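PDB 3P2E: 16S rRNA methylase, which methylates the N1 position of adenine 1408 in 16S rRNA of assembled 30S subunits, using S-adenosyl-L-methionine, and so confers resistance to various aminoglycosides. Local coordinates for residues Ala85-Leu90 / Leu111-Lys116; Asn187-Gln192 / Phe209-Gly214. One frame throughout, in Å; residues are numbered along the deposited sequence.

How the interactions relate
Both contacts belong to one Rossmann-like methyltransferase domain, in which a seven-stranded mixed sheet binds the cofactor at the C-terminal ends of its parallel strands. Interaction 1 takes part in the pocket itself: residues 85-90 and 111-116 meet beside the adenine of S-adenosyl-L-homocysteine, the product left after methyl transfer. Interaction 2 lies farther out, where residues 187-192 pack on the start of strand 209-215; its Val190 side chain is still only about 8 Å from the bound product. The centres of the two contacts are 20 Å apart and their nearest atoms about 7 Å, so they do not touch. Both segments of interaction 1 precede those of interaction 2 in the chain.

Interaction 1 (Ala85-Leu90 / Leu111-Lys116); sequences AAAESL and LEYVIK. With SAH (S-adenosyl-L-homocysteine), chain C.
The adenine end of the cofactor pocket is where Glu88 and Tyr113 meet, the first on the type I beta turn from Ala86 to Ser89, the second on helix 108-115. Tyr113 OH donates a hydrogen bond of 2.6 Å to Glu88 OE2, which it meets from above the carboxylate plane, 45° out of it. Glu88 OE2 lies at the edge of the Tyr113 ring, in its plane, and the two flat groups stand almost perpendicular (83°). A bend at chi2 (97°) brings the glutamate's end toward the helix. Its other oxygen, OE1, accepts a bond of 3.0 Å from SAH N6. Glutamate suits the place because one carboxylate can serve two donors, and Tyr113, which also lines the pocket, probably steadies it. Ala87 completes the reading of the base: its backbone N gives a nearly straight bond of 2.8 Å to SAH N1. Small enough to lie beside the base, Ala87 CB is 3.5 Å from SAH N1 and 4.4 Å from Tyr113 CD2. Ile121 of helix 119-126 touches Ala87, Glu88 and Tyr113 alike, while the next residue of helix 108-115, Val114, packs on Phe137 and Thr139 of strand 133-139.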
ATOM      1  N   ALA A  85      -1.522   5.671 -10.478  1.00 15.22           N
ATOM      2  CA  ALA A  85      -2.120   4.557 -11.191  1.00 15.75           C
ATOM      3  C   ALA A  85      -3.208   3.947 -10.321  1.00 15.09           C
ATOM      4  O   ALA A  85      -3.315   4.269  -9.136  1.00 14.69           O
ATOM      5  CB  ALA A  85      -1.056   3.505 -11.504  1.00 16.28           C
ATOM      6  N   ALA A  86      -4.010   3.071 -10.916  1.00 17.82           N
ATOM      7  CA  ALA A  86      -5.089   2.393 -10.203  1.00 17.12           C
ATOM      8  C   ALA A  86      -4.853   0.888 -10.240  1.00 17.33           C
ATOM      9  O   ALA A  86      -4.117   0.389 -11.090  1.00 20.13           O
ATOM     10  CB  ALA A  86      -6.429   2.729 -10.842  1.00 19.05           C
ATOM     11  N   ALA A  87      -5.497   0.163  -9.330  1.00 16.76           N
ATOM     12  CA  ALA A  87      -5.341  -1.285  -9.262  1.00 16.42           C
ATOM     13  C   ALA A  87      -5.746  -1.987 -10.553  1.00 19.16           C
ATOM     14  O   ALA A  87      -5.224  -3.062 -10.866  1.00 18.05           O
ATOM     15  CB  ALA A  87      -6.142  -1.841  -8.093  1.00 16.07           C
ATOM     16  N   GLU A  88      -6.674  -1.386 -11.297  1.00 20.16           N
ATOM     17  CA  GLU A  88      -7.144  -1.971 -12.551  1.00 24.30           C
ATOM     18  C   GLU A  88      -6.166  -1.768 -13.707  1.00 25.83           C
ATOM     19  O   GLU A  88      -6.260  -2.448 -14.730  1.00 27.29           O
ATOM     20  CB  GLU A  88      -8.508  -1.385 -12.942  1.00 25.84           C
ATOM     21  CG  GLU A  88      -9.594  -1.576 -11.902  1.00 28.31           C
ATOM     22  CD  GLU A  88      -9.775  -0.364 -11.010  1.00 27.92           C
ATOM     23  OE1 GLU A  88      -8.760   0.237 -10.601  1.00 25.76           O
ATOM     24  OE2 GLU A  88     -10.935  -0.015 -10.710  1.00 31.80           O
ATOM     25  N   SER A  89      -5.231  -0.837 -13.546  1.00 34.99           N
ATOM     26  CA  SER A  89      -4.252  -0.555 -14.593  1.00 39.18           C
ATOM     27  C   SER A  89      -2.886  -0.228 -14.001  1.00 39.76           C
ATOM     28  O   SER A  89      -2.406   0.903 -14.100  1.00 45.33           O
ATOM     29  CB  SER A  89      -4.732   0.611 -15.461  1.00 60.89           C
ATOM     30  OG  SER A  89      -4.918   1.780 -14.682  1.00 64.66           O
ATOM     31  N   LEU A  90      -2.261  -1.226 -13.391  1.00 28.99           N
ATOM     32  CA  LEU A  90      -0.953  -1.046 -12.777  1.00 25.76           C
ATOM     33  C   LEU A  90       0.146  -0.960 -13.831  1.00 21.82           C
ATOM     34  O   LEU A  90       0.067  -1.608 -14.871  1.00 19.48           O
ATOM     35  CB  LEU A  90      -0.676  -2.205 -11.819  1.00 21.92           C
ATOM     36  CG  LEU A  90      -1.650  -2.294 -10.641  1.00 21.92           C
ATOM     37  CD1 LEU A  90      -1.494  -3.623  -9.931  1.00 21.92           C
ATOM     38  CD2 LEU A  90      -1.396  -1.142  -9.685  1.00 21.92           C
ATOM     39  N   LEU A 111     -11.562  -1.236  -1.820  1.00 14.97           N
ATOM     40  CA  LEU A 111     -12.064  -1.997  -0.684  1.00 16.03           C
ATOM     41  C   LEU A 111     -12.823  -3.227  -1.184  1.00 15.89           C
ATOM     42  O   LEU A 111     -12.625  -4.333  -0.683  1.00 15.45           O
ATOM     43  CB  LEU A 111     -12.984  -1.131   0.188  1.00 16.20           C
ATOM     44  CG  LEU A 111     -13.712  -1.862   1.326  1.00 17.98           C
ATOM     45  CD1 LEU A 111     -12.711  -2.453   2.296  1.00 16.67           C
ATOM     46  CD2 LEU A 111     -14.639  -0.889   2.051  1.00 18.62           C
ATOM     47  N   GLU A 112     -13.678  -3.043  -2.187  1.00 17.04           N
ATOM     48  CA  GLU A 112     -14.442  -4.167  -2.717  1.00 19.20           C
ATOM     49  C   GLU A 112     -13.541  -5.233  -3.352  1.00 16.98           C
ATOM     50  O   GLU A 112     -13.802  -6.427  -3.220  1.00 16.59           O
ATOM     51  CB  GLU A 112     -15.488  -3.687  -3.734  1.00 31.20           C
ATOM     52  CG  GLU A 112     -14.951  -3.384  -5.118  1.00 40.74           C
ATOM     53  CD  GLU A 112     -16.055  -3.145  -6.133  1.00 44.53           C
ATOM     54  OE1 GLU A 112     -16.929  -4.025  -6.282  1.00 47.40           O
ATOM     55  OE2 GLU A 112     -16.046  -2.080  -6.787  1.00 48.36           O
ATOM     56  N   TYR A 113     -12.470  -4.816  -4.024  1.00 14.28           N
ATOM     57  CA  TYR A 113     -11.571  -5.789  -4.648  1.00 16.40           C
ATOM     58  C   TYR A 113     -10.927  -6.682  -3.593  1.00 16.70           C
ATOM     59  O   TYR A 113     -10.646  -7.854  -3.845  1.00 16.29           O
ATOM     60  CB  TYR A 113     -10.465  -5.095  -5.448  1.00 15.22           C
ATOM     61  CG  TYR A 113     -10.966  -4.278  -6.619  1.00 16.30           C
ATOM     62  CD1 TYR A 113     -12.152  -4.614  -7.275  1.00 16.06           C
ATOM     63  CD2 TYR A 113     -10.244  -3.182  -7.086  1.00 15.97           C
ATOM     64  CE1 TYR A 113     -12.606  -3.876  -8.366  1.00 19.09           C
ATOM     65  CE2 TYR A 113     -10.688  -2.442  -8.179  1.00 19.12           C
ATOM     66  CZ  TYR A 113     -11.870  -2.793  -8.812  1.00 19.80           C
ATOM     67  OH  TYR A 113     -12.319  -2.059  -9.888  1.00 22.73           O
ATOM     68  N   VAL A 114     -10.687  -6.124  -2.414  1.00 16.55           N
ATOM     69  CA  VAL A 114     -10.071  -6.895  -1.345  1.00 15.32           C
ATOM     70  C   VAL A 114     -11.078  -7.777  -0.612  1.00 16.73           C
ATOM     71  O   VAL A 114     -10.802  -8.943  -0.341  1.00 17.90           O
ATOM     72  CB  VAL A 114      -9.376  -5.965  -0.306  1.00 16.02           C
ATOM     73  CG1 VAL A 114      -8.860  -6.786   0.870  1.00 15.84           C
ATOM     74  CG2 VAL A 114      -8.225  -5.221  -0.961  1.00 15.68           C
ATOM     75  N   ILE A 115     -12.250  -7.225  -0.314  1.00 16.05           N
ATOM     76  CA  ILE A 115     -13.273  -7.950   0.443  1.00 18.62           C
ATOM     77  C   ILE A 115     -14.124  -8.986  -0.288  1.00 19.66           C
ATOM     78  O   ILE A 115     -14.484 -10.012   0.301  1.00 20.59           O
ATOM     79  CB  ILE A 115     -14.241  -6.961   1.139  1.00 25.02           C
ATOM     80  CG1 ILE A 115     -13.447  -5.953   1.973  1.00 27.17           C
ATOM     81  CG2 ILE A 115     -15.213  -7.718   2.035  1.00 28.08           C
ATOM     82  CD1 ILE A 115     -12.507  -6.579   2.953  1.00 29.22           C
ATOM     83  N   LYS A 116     -14.451  -8.734  -1.552  1.00 21.78           N
ATOM     84  CA  LYS A 116     -15.299  -9.657  -2.309  1.00 22.67           C
ATOM     85  C   LYS A 116     -14.818 -11.111  -2.302  1.00 22.55           C
ATOM     86  O   LYS A 116     -15.547 -12.006  -1.871  1.00 23.71           O
ATOM     87  CB  LYS A 116     -15.475  -9.158  -3.749  1.00 31.06           C
ATOM     88  CG  LYS A 116     -16.548  -9.904  -4.531  1.00 35.72           C
ATOM     89  CD  LYS A 116     -16.866  -9.210  -5.849  1.00 40.41           C
ATOM     90  CE  LYS A 116     -15.696  -9.262  -6.821  1.00 42.47           C
ATOM     91  NZ  LYS A 116     -15.423 -10.647  -7.296  1.00 45.49           N
TER
HETATM   92  N   SAH C6732      -4.164   3.898   2.532  1.00 14.04           N
HETATM   93  CA  SAH C6732      -4.802   5.087   2.750  1.00 14.61           C
HETATM   94  CB  SAH C6732      -6.250   5.006   2.257  1.00 16.50           C
HETATM   95  CG  SAH C6732      -6.987   6.287   1.998  1.00 15.03           C
HETATM   96  SD  SAH C6732      -8.649   6.168   1.425  1.00 18.09           S
HETATM   97  C   SAH C6732      -4.633   5.494   4.277  1.00 17.03           C
HETATM   98  O   SAH C6732      -4.675   6.651   4.305  1.00 18.93           O
HETATM   99  OXT SAH C6732      -4.513   4.762   5.153  1.00 15.88           O
HETATM  100  C5' SAH C6732      -8.806   4.988   0.079  1.00 15.92           C
HETATM  101  C4' SAH C6732      -7.719   5.355  -1.035  1.00 18.07           C
HETATM  102  O4' SAH C6732      -7.853   4.260  -1.951  1.00 19.53           O
HETATM  103  C3' SAH C6732      -7.981   6.638  -1.797  1.00 15.96           C
HETATM  104  O3' SAH C6732      -6.822   7.528  -1.727  1.00 18.26           O
HETATM  105  C2' SAH C6732      -8.361   6.160  -3.247  1.00 17.56           C
HETATM  106  O2' SAH C6732      -7.981   7.013  -4.304  1.00 14.87           O
HETATM  107  C1' SAH C6732      -7.684   4.774  -3.310  1.00 17.48           C
HETATM  108  N9  SAH C6732      -8.331   3.815  -4.292  1.00 17.73           N
HETATM  109  C8  SAH C6732      -9.699   3.534  -4.418  1.00 19.19           C
HETATM  110  N7  SAH C6732      -9.959   2.697  -5.406  1.00 20.46           N
HETATM  111  C5  SAH C6732      -8.649   2.438  -5.932  1.00 19.57           C
HETATM  112  C6  SAH C6732      -8.329   1.581  -7.040  1.00 20.15           C
HETATM  113  N6  SAH C6732      -9.276   0.902  -7.728  1.00 20.59           N
HETATM  114  N1  SAH C6732      -6.977   1.517  -7.332  1.00 19.38           N
HETATM  115  C2  SAH C6732      -6.004   2.222  -6.613  1.00 16.59           C
HETATM  116  N3  SAH C6732      -6.326   3.049  -5.542  1.00 16.65           N
HETATM  117  C4  SAH C6732      -7.673   3.094  -5.278  1.00 18.29           C

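Interaction 2 (Asn187-Gln192 / Phe209-Gly214); sequences NEYVKQ and FFRVSG
Val190 sets one methyl squarely on the ring of Phe209, and this pair forms the tight part of the contact. The CG2 carbon stands 3.4 Å from the ring centroid and only 2° off the ring normal, a CH-pi contact so well centred that all six ring carbons lie 3.6 to 3.7 Å from that carbon. With CG1 anti to the backbone N (chi1 -179°), CG2 is the branch presented to the phenyl face. The buried valine thereby offers a compact apolar methyl to the flat face of phenylalanine. Asn187 comes to the same ring from another direction, its backbone N approaching obliquely to 3.9 Å from Phe209 CE2. Leu201 of helix 196-203 also touches Phe209, and Phe105, from the cofactor-binding loop, touches Val190.

Away from the buried Val190-Phe209 pair the contact is looser. Tyr189 and Arg211 are both partly exposed and cross at about a right angle. Tyr189 OH lies near the edge of the guanidinium, 3.5 Å from Arg211 NH1, but the angle is too poor for a hydrogen bond. Extended as far as chi2, the arginine chain then bends at chi3 (66°), and it also packs on Glu136 and Val138 of strand 133-139. Both residue types suit this side, being long chains that can pack along their length and carry a polar end to the surface.

The helix 187-190 thus packs on the last strand of the chain; that strand, inserted antiparallel between 133-139 and 178-185, gives the sheet the 3-2-1-4-5-7-6 order characteristic of class I S-adenosyl-L-methionine-dependent methyltransferases.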
ATOM      1  N   ASN A 187      -8.923   0.362  17.698  1.00 16.21           N
ATOM      2  CA  ASN A 187      -8.644   1.765  17.422  1.00 15.20           C
ATOM      3  C   ASN A 187      -7.246   2.166  17.886  1.00 16.52           C
ATOM      4  O   ASN A 187      -6.546   2.890  17.185  1.00 15.54           O
ATOM      5  CB  ASN A 187      -9.674   2.674  18.109  1.00 15.75           C
ATOM      6  CG  ASN A 187     -11.050   2.581  17.487  1.00 17.69           C
ATOM      7  OD1 ASN A 187     -11.588   3.572  16.979  1.00 17.39           O
ATOM      8  ND2 ASN A 187     -11.634   1.394  17.529  1.00 16.83           N
ATOM      9  N   GLU A 188      -6.840   1.700  19.065  1.00 19.25           N
ATOM     10  CA  GLU A 188      -5.523   2.052  19.590  1.00 21.27           C
ATOM     11  C   GLU A 188      -4.425   1.713  18.591  1.00 20.88           C
ATOM     12  O   GLU A 188      -3.503   2.502  18.369  1.00 21.58           O
ATOM     13  CB  GLU A 188      -5.246   1.323  20.907  1.00 27.98           C
ATOM     14  CG  GLU A 188      -4.070   1.907  21.668  1.00 33.33           C
ATOM     15  CD  GLU A 188      -3.609   1.029  22.813  1.00 36.94           C
ATOM     16  OE1 GLU A 188      -4.467   0.500  23.551  1.00 38.57           O
ATOM     17  OE2 GLU A 188      -2.379   0.878  22.977  1.00 39.97           O
ATOM     18  N   TYR A 189      -4.525   0.534  17.988  1.00 19.58           N
ATOM     19  CA  TYR A 189      -3.539   0.099  17.009  1.00 20.13           C
ATOM     20  C   TYR A 189      -3.453   1.039  15.803  1.00 19.97           C
ATOM     21  O   TYR A 189      -2.373   1.283  15.259  1.00 20.30           O
ATOM     22  CB  TYR A 189      -3.875  -1.303  16.504  1.00 22.42           C
ATOM     23  CG  TYR A 189      -2.919  -1.753  15.439  1.00 25.74           C
ATOM     24  CD1 TYR A 189      -1.638  -2.189  15.776  1.00 27.77           C
ATOM     25  CD2 TYR A 189      -3.251  -1.652  14.088  1.00 26.03           C
ATOM     26  CE1 TYR A 189      -0.709  -2.505  14.799  1.00 28.82           C
ATOM     27  CE2 TYR A 189      -2.323  -1.966  13.096  1.00 28.57           C
ATOM     28  CZ  TYR A 189      -1.055  -2.387  13.462  1.00 28.18           C
ATOM     29  OH  TYR A 189      -0.117  -2.666  12.502  1.00 27.94           O
ATOM     30  N   VAL A 190      -4.602   1.554  15.382  1.00 16.55           N
ATOM     31  CA  VAL A 190      -4.661   2.440  14.227  1.00 15.40           C
ATOM     32  C   VAL A 190      -4.131   3.840  14.525  1.00 16.33           C
ATOM     33  O   VAL A 190      -3.760   4.577  13.611  1.00 16.07           O
ATOM     34  CB  VAL A 190      -6.113   2.517  13.693  1.00 12.77           C
ATOM     35  CG1 VAL A 190      -6.189   3.417  12.466  1.00 11.69           C
ATOM     36  CG2 VAL A 190      -6.598   1.102  13.358  1.00 11.80           C
ATOM     37  N   LYS A 191      -4.068   4.195  15.806  1.00 18.94           N
ATOM     38  CA  LYS A 191      -3.581   5.512  16.199  1.00 20.78           C
ATOM     39  C   LYS A 191      -2.125   5.754  15.823  1.00 21.73           C
ATOM     40  O   LYS A 191      -1.649   6.890  15.878  1.00 23.06           O
ATOM     41  CB  LYS A 191      -3.767   5.719  17.706  1.00 19.33           C
ATOM     42  CG  LYS A 191      -5.225   5.810  18.128  1.00 20.49           C
ATOM     43  CD  LYS A 191      -5.360   6.169  19.603  1.00 19.78           C
ATOM     44  CE  LYS A 191      -6.823   6.281  20.005  1.00 22.37           C
ATOM     45  NZ  LYS A 191      -6.985   6.663  21.430  1.00 22.63           N
ATOM     46  N   GLN A 192      -1.425   4.695  15.424  1.00 22.51           N
ATOM     47  CA  GLN A 192      -0.020   4.811  15.049  1.00 25.17           C
ATOM     48  C   GLN A 192       0.179   5.309  13.620  1.00 25.08           C
ATOM     49  O   GLN A 192       1.281   5.724  13.253  1.00 24.32           O
ATOM     50  CB  GLN A 192       0.684   3.466  15.215  1.00 30.51           C
ATOM     51  CG  GLN A 192       0.378   2.457  14.129  1.00 33.22           C
ATOM     52  CD  GLN A 192       0.929   1.087  14.456  1.00 38.20           C
ATOM     53  OE1 GLN A 192       0.485   0.443  15.408  1.00 40.02           O
ATOM     54  NE2 GLN A 192       1.908   0.636  13.676  1.00 37.87           N
ATOM     55  N   PHE A 209     -11.104  -3.541  13.041  1.00 16.89           N
ATOM     56  CA  PHE A 209     -10.185  -3.519  11.909  1.00 18.42           C
ATOM     57  C   PHE A 209      -9.692  -4.954  11.762  1.00 17.43           C
ATOM     58  O   PHE A 209      -9.524  -5.665  12.756  1.00 20.86           O
ATOM     59  CB  PHE A 209      -9.003  -2.583  12.190  1.00 15.47           C
ATOM     60  CG  PHE A 209      -9.410  -1.159  12.447  1.00 15.69           C
ATOM     61  CD1 PHE A 209      -9.456  -0.232  11.408  1.00 14.28           C
ATOM     62  CD2 PHE A 209      -9.756  -0.745  13.731  1.00 15.60           C
ATOM     63  CE1 PHE A 209      -9.842   1.086  11.646  1.00 14.31           C
ATOM     64  CE2 PHE A 209     -10.144   0.569  13.978  1.00 15.71           C
ATOM     65  CZ  PHE A 209     -10.186   1.487  12.934  1.00 17.40           C
ATOM     66  N   PHE A 210      -9.480  -5.386  10.526  1.00 15.70           N
ATOM     67  CA  PHE A 210      -9.024  -6.744  10.273  1.00 18.35           C
ATOM     68  C   PHE A 210      -7.794  -6.760   9.391  1.00 17.69           C
ATOM     69  O   PHE A 210      -7.758  -6.102   8.351  1.00 19.41           O
ATOM     70  CB  PHE A 210     -10.139  -7.548   9.599  1.00 16.51           C
ATOM     71  CG  PHE A 210     -11.396  -7.619  10.407  1.00 20.59           C
ATOM     72  CD1 PHE A 210     -11.489  -8.483  11.496  1.00 20.56           C
ATOM     73  CD2 PHE A 210     -12.469  -6.785  10.113  1.00 19.54           C
ATOM     74  CE1 PHE A 210     -12.637  -8.509  12.284  1.00 22.23           C
ATOM     75  CE2 PHE A 210     -13.619  -6.805  10.896  1.00 22.10           C
ATOM     76  CZ  PHE A 210     -13.701  -7.667  11.982  1.00 21.02           C
ATOM     77  N   ARG A 211      -6.777  -7.500   9.813  1.00 17.00           N
ATOM     78  CA  ARG A 211      -5.572  -7.603   9.011  1.00 16.56           C
ATOM     79  C   ARG A 211      -5.410  -9.022   8.517  1.00 16.83           C
ATOM     80  O   ARG A 211      -5.301  -9.951   9.314  1.00 16.82           O
ATOM     81  CB  ARG A 211      -4.322  -7.219   9.803  1.00 16.99           C
ATOM     82  CG  ARG A 211      -3.023  -7.414   9.002  1.00 17.76           C
ATOM     83  CD  ARG A 211      -1.808  -6.943   9.781  1.00 18.82           C
ATOM     84  NE  ARG A 211      -1.572  -7.770  10.961  1.00 18.61           N
ATOM     85  CZ  ARG A 211      -0.929  -7.352  12.047  1.00 18.78           C
ATOM     86  NH1 ARG A 211      -0.461  -6.114  12.106  1.00 19.70           N
ATOM     87  NH2 ARG A 211      -0.747  -8.178  13.069  1.00 19.54           N
ATOM     88  N   VAL A 212      -5.424  -9.180   7.201  1.00 14.51           N
ATOM     89  CA  VAL A 212      -5.211 -10.477   6.581  1.00 14.05           C
ATOM     90  C   VAL A 212      -3.797 -10.337   6.032  1.00 14.26           C
ATOM     91  O   VAL A 212      -3.522  -9.452   5.228  1.00 14.44           O
ATOM     92  CB  VAL A 212      -6.206 -10.731   5.427  1.00 16.00           C
ATOM     93  CG1 VAL A 212      -5.829 -11.998   4.680  1.00 17.46           C
ATOM     94  CG2 VAL A 212      -7.613 -10.865   5.983  1.00 18.78           C
ATOM     95  N   SER A 213      -2.887 -11.192   6.489  1.00 12.97           N
ATOM     96  CA  SER A 213      -1.509 -11.100   6.033  1.00 13.88           C
ATOM     97  C   SER A 213      -0.974 -12.469   5.661  1.00 13.25           C
ATOM     98  O   SER A 213      -1.559 -13.490   6.026  1.00 14.78           O
ATOM     99  CB  SER A 213      -0.636 -10.473   7.127  1.00 16.51           C
ATOM    100  OG  SER A 213      -0.713 -11.206   8.336  1.00 17.92           O
ATOM    101  N   GLY A 214       0.135 -12.484   4.931  1.00 14.66           N
ATOM    102  CA  GLY A 214       0.723 -13.743   4.514  1.00 14.69           C
ATOM    103  C   GLY A 214       1.818 -13.536   3.490  1.00 15.62           C
ATOM    104  O   GLY A 214       2.470 -12.492   3.475  1.00 15.45           O
TER